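Local coordinates for protein putative phosphosugar isomerase (Clostridium difficile, PDB 3G68) that is a putative double-SIS-domain phosphosugar isomerase that probably binds and rearranges phosphorylated sugars, as in the isomerase part of glucosamine-6-phosphate synthases, at residues B[53-58]-B[157-162]; B[85-90]-B[152-157]. All coordinates share one frame; numbering follows the deposited sequence.

Contact 1. Residues B[53-58]-B[157-162]; sequences QPYLQN and LGLQIA
The phenol oxygen of Y55 pushes into the forked end of L159. Y55 OH lies 3.4 Å from L159 CG, and L159 CD1 and CD2 are equally near to it. The two side chains cross at about a right angle. The tyrosine meets the leucine with its hydroxyl end, OH being the atom that touches all three carbons, and L159 CG sits at the ring's edge, near its plane, rather than over a face. Y55 reaches this place because its CG is anti to the backbone N (chi1 174°), which carries the long flat ring across to the facing helix. A tyrosine suits the position: its ring edge can pack in a buried apolar setting, while its hydroxyl is hydrogen-bonded to the hydroxyl of Y309. The rings of Y308 and Y309 also pack against Y55, the first edge-to-face.

Beside this pair, the CA atoms of 53-58 and 157-162 come nearest at L56 and G158, 6.0 Å apart. The branched end of L56 does the touching: L56 CD2 rests 3.6 Å from G158 CA and 4.0 Å from G158 N. Its CA–CB bond runs across the line to the other helix, and it is the extended outer part of the side chain that brings one methyl over. Glycine fits here because its bare backbone lets that methyl settle directly on the main chain.

The contact joins helix 43-59 to helix 145-165 within a SIS domain, a parallel sheet flanked by helices. L56 also touches V64 of strand 63-67, an edge strand of the sheet within this chain. L159 meets L59 from helix 43-59 and, from helix 170-184, Y173, E176, I177 and I180, so helix 170-184 packs against the same leucine.

Contact 2. Residues B[85-90]-B[152-157]; sequences LVVGVS and LNLMLL
V87, midway along the strand, turns its two methyls to L154 and L157, which lie about one turn apart on the helix. L154 comes first. Its CA–CB bond does not aim at the strand, but its outer end bends that way and brings L154 CD2 to 4.5 Å from V87 CG1, a loose apolar approach. The same leucine touches S48 of helix 43-59 and M115 of strand 111-116, so its branched end fills a junction of two strands and two helices.

This is the three-layer α-β-α sandwich of a SIS domain, with a parallel sheet in the middle: 84-90 is the central strand of five, and alternate residues L85, V87 and V89 direct their side chains to the helical layer that includes 145-165. Valine, β-branched, suits an extended strand and offers two methyls to the helix.

M155, a selenomethionine, and L156 face other neighbours, and L157 then swings back to the sheet. This leucine holds CG opposite its own N (chi1 173°) and reaches V87 tip to tip, L157 CD2 standing 4.2 Å from V87 CG2. The backbones stay well apart, V87 CA being 10.3 Å from L157 CA, so a long leucine side chain is needed to meet the short valine.

How the contacts relate
Helix 145-165 is common to both contacts: contact 1 uses its flank toward helix 43-59, contact 2 its flank toward the sheet, and L157 belongs to both ranges. The centres lie about 10 Å apart and the packing is continuous, since L56 CD2 is 3.6 Å from L154 O and Y55 CD2 is 3.6 Å from M155 CG. Together they bind helix, helix and sheet into one buried core. Contact 2 leads on to a ligand: further along its strand, S90 hydrogen-bonds through OG to a citrate, probably from the crystallisation liquor, perhaps where a phosphosugar would bind. S90 CA is 9.9 Å from V87 CA.

Contact 1. Residues B[53-58]-B[157-162]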
loop_
_atom_site.group_PDB
_atom_site.type_symbol
_atom_site.label_atom_id
_atom_site.label_comp_id
_atom_site.label_asym_id
_atom_site.label_seq_id
_atom_site.Cartn_x
_atom_site.Cartn_y
_atom_site.Cartn_z
ATOM N N GLN B 53 39.462 35.409 -10.181
ATOM C CA GLN B 53 39.318 36.803 -10.601
ATOM C C GLN B 53 38.273 37.028 -11.703
ATOM O O GLN B 53 37.480 37.973 -11.586
ATOM C CB GLN B 53 40.674 37.446 -10.940
ATOM C CG GLN B 53 40.574 38.919 -11.372
ATOM C CD GLN B 53 40.181 39.104 -12.834
ATOM O OE1 GLN B 53 40.477 38.263 -13.680
ATOM N NE2 GLN B 53 39.558 40.244 -13.145
ATOM N N PRO B 54 38.270 36.208 -12.774
ATOM C CA PRO B 54 37.230 36.453 -13.778
ATOM C C PRO B 54 35.814 36.365 -13.206
ATOM O O PRO B 54 34.988 37.242 -13.459
ATOM C CB PRO B 54 37.470 35.367 -14.827
ATOM C CG PRO B 54 38.920 35.028 -14.698
ATOM C CD PRO B 54 39.159 35.106 -13.199
ATOM N N TYR B 55 35.548 35.330 -12.422
ATOM C CA TYR B 55 34.227 35.168 -11.798
ATOM C C TYR B 55 33.848 36.395 -11.032
ATOM O O TYR B 55 32.730 36.906 -11.171
ATOM C CB TYR B 55 34.253 33.968 -10.851
ATOM C CG TYR B 55 33.010 33.736 -10.005
ATOM C CD1 TYR B 55 31.888 33.127 -10.541
ATOM C CD2 TYR B 55 32.996 34.058 -8.644
ATOM C CE1 TYR B 55 30.755 32.906 -9.762
ATOM C CE2 TYR B 55 31.874 33.804 -7.858
ATOM C CZ TYR B 55 30.768 33.214 -8.423
ATOM O OH TYR B 55 29.642 32.939 -7.655
ATOM N N LEU B 56 34.798 36.887 -10.243
ATOM C CA LEU B 56 34.569 38.023 -9.401
ATOM C C LEU B 56 34.344 39.298 -10.191
ATOM O O LEU B 56 33.466 40.098 -9.839
ATOM C CB LEU B 56 35.710 38.202 -8.427
ATOM C CG LEU B 56 35.749 37.148 -7.329
ATOM C CD1 LEU B 56 37.018 37.389 -6.477
ATOM C CD2 LEU B 56 34.472 37.190 -6.504
ATOM N N GLN B 57 35.136 39.471 -11.250
ATOM C CA GLN B 57 34.993 40.633 -12.127
ATOM C C GLN B 57 33.593 40.640 -12.768
ATOM O O GLN B 57 32.986 41.690 -12.923
ATOM C CB GLN B 57 36.092 40.632 -13.194
ATOM C CG GLN B 57 36.165 41.904 -14.071
ATOM C CD GLN B 57 36.575 43.189 -13.328
ATOM O OE1 GLN B 57 37.063 43.165 -12.202
ATOM N NE2 GLN B 57 36.412 44.312 -13.997
ATOM N N ASN B 58 33.109 39.461 -13.151
ATOM C CA ASN B 58 31.771 39.305 -13.692
ATOM C C ASN B 58 30.685 39.584 -12.634
ATOM O O ASN B 58 29.725 40.291 -12.910
ATOM C CB ASN B 58 31.609 37.905 -14.253
ATOM C CG ASN B 58 30.274 37.680 -14.891
ATOM O OD1 ASN B 58 29.360 37.131 -14.256
ATOM N ND2 ASN B 58 30.125 38.119 -16.132
ATOM N N LEU B 157 33.170 35.258 -0.786
ATOM C CA LEU B 157 33.400 36.700 -0.540
ATOM C C LEU B 157 32.621 37.534 -1.549
ATOM O O LEU B 157 31.907 38.478 -1.159
ATOM C CB LEU B 157 34.881 37.081 -0.604
ATOM C CG LEU B 157 35.254 38.588 -0.529
ATOM C CD1 LEU B 157 34.824 39.189 0.833
ATOM C CD2 LEU B 157 36.761 38.784 -0.820
ATOM N N GLY B 158 32.777 37.191 -2.831
ATOM C CA GLY B 158 32.075 37.857 -3.929
ATOM C C GLY B 158 30.571 37.796 -3.763
ATOM O O GLY B 158 29.897 38.819 -3.746
ATOM N N LEU B 159 30.050 36.587 -3.616
ATOM C CA LEU B 159 28.614 36.363 -3.458
ATOM C C LEU B 159 27.985 37.121 -2.273
ATOM O O LEU B 159 26.875 37.648 -2.377
ATOM C CB LEU B 159 28.342 34.845 -3.358
ATOM C CG LEU B 159 28.465 34.068 -4.685
ATOM C CD1 LEU B 159 28.443 32.522 -4.465
ATOM C CD2 LEU B 159 27.332 34.493 -5.645
ATOM N N GLN B 160 28.698 37.134 -1.158
ATOM C CA GLN B 160 28.298 37.797 0.087
ATOM C C GLN B 160 28.268 39.310 -0.080
ATOM O O GLN B 160 27.352 39.973 0.407
ATOM C CB GLN B 160 29.250 37.390 1.215
ATOM C CG GLN B 160 29.046 35.922 1.700
ATOM C CD GLN B 160 28.028 35.805 2.824
ATOM O OE1 GLN B 160 27.943 36.683 3.668
ATOM N NE2 GLN B 160 27.286 34.687 2.866
ATOM N N ILE B 161 29.258 39.841 -0.792
ATOM C CA ILE B 161 29.305 41.271 -1.102
ATOM C C ILE B 161 28.160 41.595 -2.047
ATOM O O ILE B 161 27.392 42.493 -1.775
ATOM C CB ILE B 161 30.619 41.693 -1.747
ATOM C CG1 ILE B 161 31.747 41.681 -0.724
ATOM C CG2 ILE B 161 30.517 43.102 -2.314
ATOM C CD1 ILE B 161 33.126 41.768 -1.373
ATOM N N ALA B 162 28.037 40.822 -3.123
ATOM C CA ALA B 162 27.010 41.031 -4.144
ATOM C C ALA B 162 25.594 41.086 -3.553
ATOM O O ALA B 162 24.781 41.955 -3.908
ATOM C CB ALA B 162 27.110 39.933 -5.215
#

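Contact 2. Residues B[85-90]-B[152-157]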
loop_
_atom_site.group_PDB
_atom_site.type_symbol
_atom_site.label_atom_id
_atom_site.label_comp_id
_atom_site.label_asym_id
_atom_site.label_seq_id
_atom_site.Cartn_x
_atom_site.Cartn_y
_atom_site.Cartn_z
ATOM N N LEU B 85 40.304 47.071 -0.998
ATOM C CA LEU B 85 40.555 45.933 -0.107
ATOM C C LEU B 85 41.647 45.037 -0.718
ATOM O O LEU B 85 41.497 44.536 -1.849
ATOM C CB LEU B 85 39.279 45.110 0.101
ATOM C CG LEU B 85 39.361 43.788 0.894
ATOM C CD1 LEU B 85 39.680 44.049 2.369
ATOM C CD2 LEU B 85 38.071 42.928 0.733
ATOM N N VAL B 86 42.748 44.854 0.009
ATOM C CA VAL B 86 43.796 43.919 -0.429
ATOM C C VAL B 86 43.550 42.602 0.308
ATOM O O VAL B 86 43.555 42.556 1.550
ATOM C CB VAL B 86 45.229 44.421 -0.175
ATOM C CG1 VAL B 86 46.249 43.355 -0.599
ATOM C CG2 VAL B 86 45.458 45.702 -0.927
ATOM N N VAL B 87 43.292 41.549 -0.459
ATOM C CA VAL B 87 43.089 40.229 0.100
ATOM C C VAL B 87 44.395 39.448 -0.072
ATOM O O VAL B 87 44.756 39.064 -1.188
ATOM C CB VAL B 87 41.926 39.488 -0.559
ATOM C CG1 VAL B 87 41.704 38.158 0.138
ATOM C CG2 VAL B 87 40.635 40.324 -0.528
ATOM N N GLY B 88 45.106 39.262 1.041
ATOM C CA GLY B 88 46.319 38.458 1.079
ATOM C C GLY B 88 45.934 36.989 1.255
ATOM O O GLY B 88 45.197 36.647 2.186
ATOM N N VAL B 89 46.433 36.130 0.370
ATOM C CA VAL B 89 46.167 34.683 0.380
ATOM C C VAL B 89 47.475 33.912 0.643
ATOM O O VAL B 89 48.467 34.098 -0.064
ATOM C CB VAL B 89 45.561 34.260 -0.955
ATOM C CG1 VAL B 89 45.221 32.745 -0.971
ATOM C CG2 VAL B 89 44.309 35.082 -1.265
ATOM N N SER B 90 47.487 33.074 1.676
ATOM C CA SER B 90 48.645 32.231 2.001
ATOM C C SER B 90 48.164 31.053 2.817
ATOM O O SER B 90 47.774 31.259 3.956
ATOM C CB SER B 90 49.706 33.018 2.790
ATOM O OG SER B 90 50.795 32.181 3.176
ATOM N N LEU B 152 36.994 28.606 -3.374
ATOM C CA LEU B 152 35.619 28.687 -2.872
ATOM C C LEU B 152 35.451 29.908 -1.974
ATOM O O LEU B 152 34.498 30.658 -2.120
ATOM C CB LEU B 152 35.243 27.438 -2.072
ATOM C CG LEU B 152 33.844 27.360 -1.458
ATOM C CD1 LEU B 152 32.721 27.573 -2.477
ATOM C CD2 LEU B 152 33.682 25.971 -0.817
ATOM N N ASN B 153 36.390 30.101 -1.062
ATOM C CA ASN B 153 36.357 31.228 -0.101
ATOM C C ASN B 153 36.305 32.591 -0.798
ATOM O O ASN B 153 35.554 33.490 -0.390
ATOM C CB ASN B 153 37.567 31.162 0.856
ATOM C CG ASN B 153 37.165 31.310 2.315
ATOM O OD1 ASN B 153 36.214 30.662 2.771
ATOM N ND2 ASN B 153 37.889 32.137 3.060
ATOM N N LEU B 154 37.096 32.724 -1.863
ATOM C CA LEU B 154 37.093 33.905 -2.729
ATOM C C LEU B 154 35.745 34.101 -3.454
ATOM O O LEU B 154 35.273 35.223 -3.594
ATOM C CB LEU B 154 38.209 33.832 -3.756
ATOM C CG LEU B 154 39.626 34.078 -3.229
ATOM C CD1 LEU B 154 40.659 33.551 -4.219
ATOM C CD2 LEU B 154 39.820 35.569 -2.955
HETATM N N MSE B 155 35.149 33.016 -3.936
HETATM C CA MSE B 155 33.868 33.108 -4.577
HETATM C C MSE B 155 32.793 33.534 -3.567
HETATM O O MSE B 155 31.939 34.329 -3.907
HETATM C CB MSE B 155 33.476 31.783 -5.240
HETATM C CG MSE B 155 34.303 31.471 -6.465
HETATM SE SE MSE B 155 33.679 29.810 -7.237
HETATM C CE MSE B 155 34.541 29.880 -8.972
ATOM N N LEU B 156 32.817 32.946 -2.371
ATOM C CA LEU B 156 31.855 33.266 -1.315
ATOM C C LEU B 156 31.949 34.748 -0.945
ATOM O O LEU B 156 30.906 35.416 -0.868
ATOM C CB LEU B 156 32.044 32.359 -0.108
ATOM C CG LEU B 156 31.573 30.929 -0.425
ATOM C CD1 LEU B 156 31.963 29.982 0.669
ATOM C CD2 LEU B 156 30.053 30.890 -0.684
ATOM N N LEU B 157 33.170 35.258 -0.786
ATOM C CA LEU B 157 33.400 36.700 -0.540
ATOM C C LEU B 157 32.621 37.534 -1.549
ATOM O O LEU B 157 31.907 38.478 -1.159
ATOM C CB LEU B 157 34.881 37.081 -0.604
ATOM C CG LEU B 157 35.254 38.588 -0.529
ATOM C CD1 LEU B 157 34.824 39.189 0.833
ATOM C CD2 LEU B 157 36.761 38.784 -0.820
#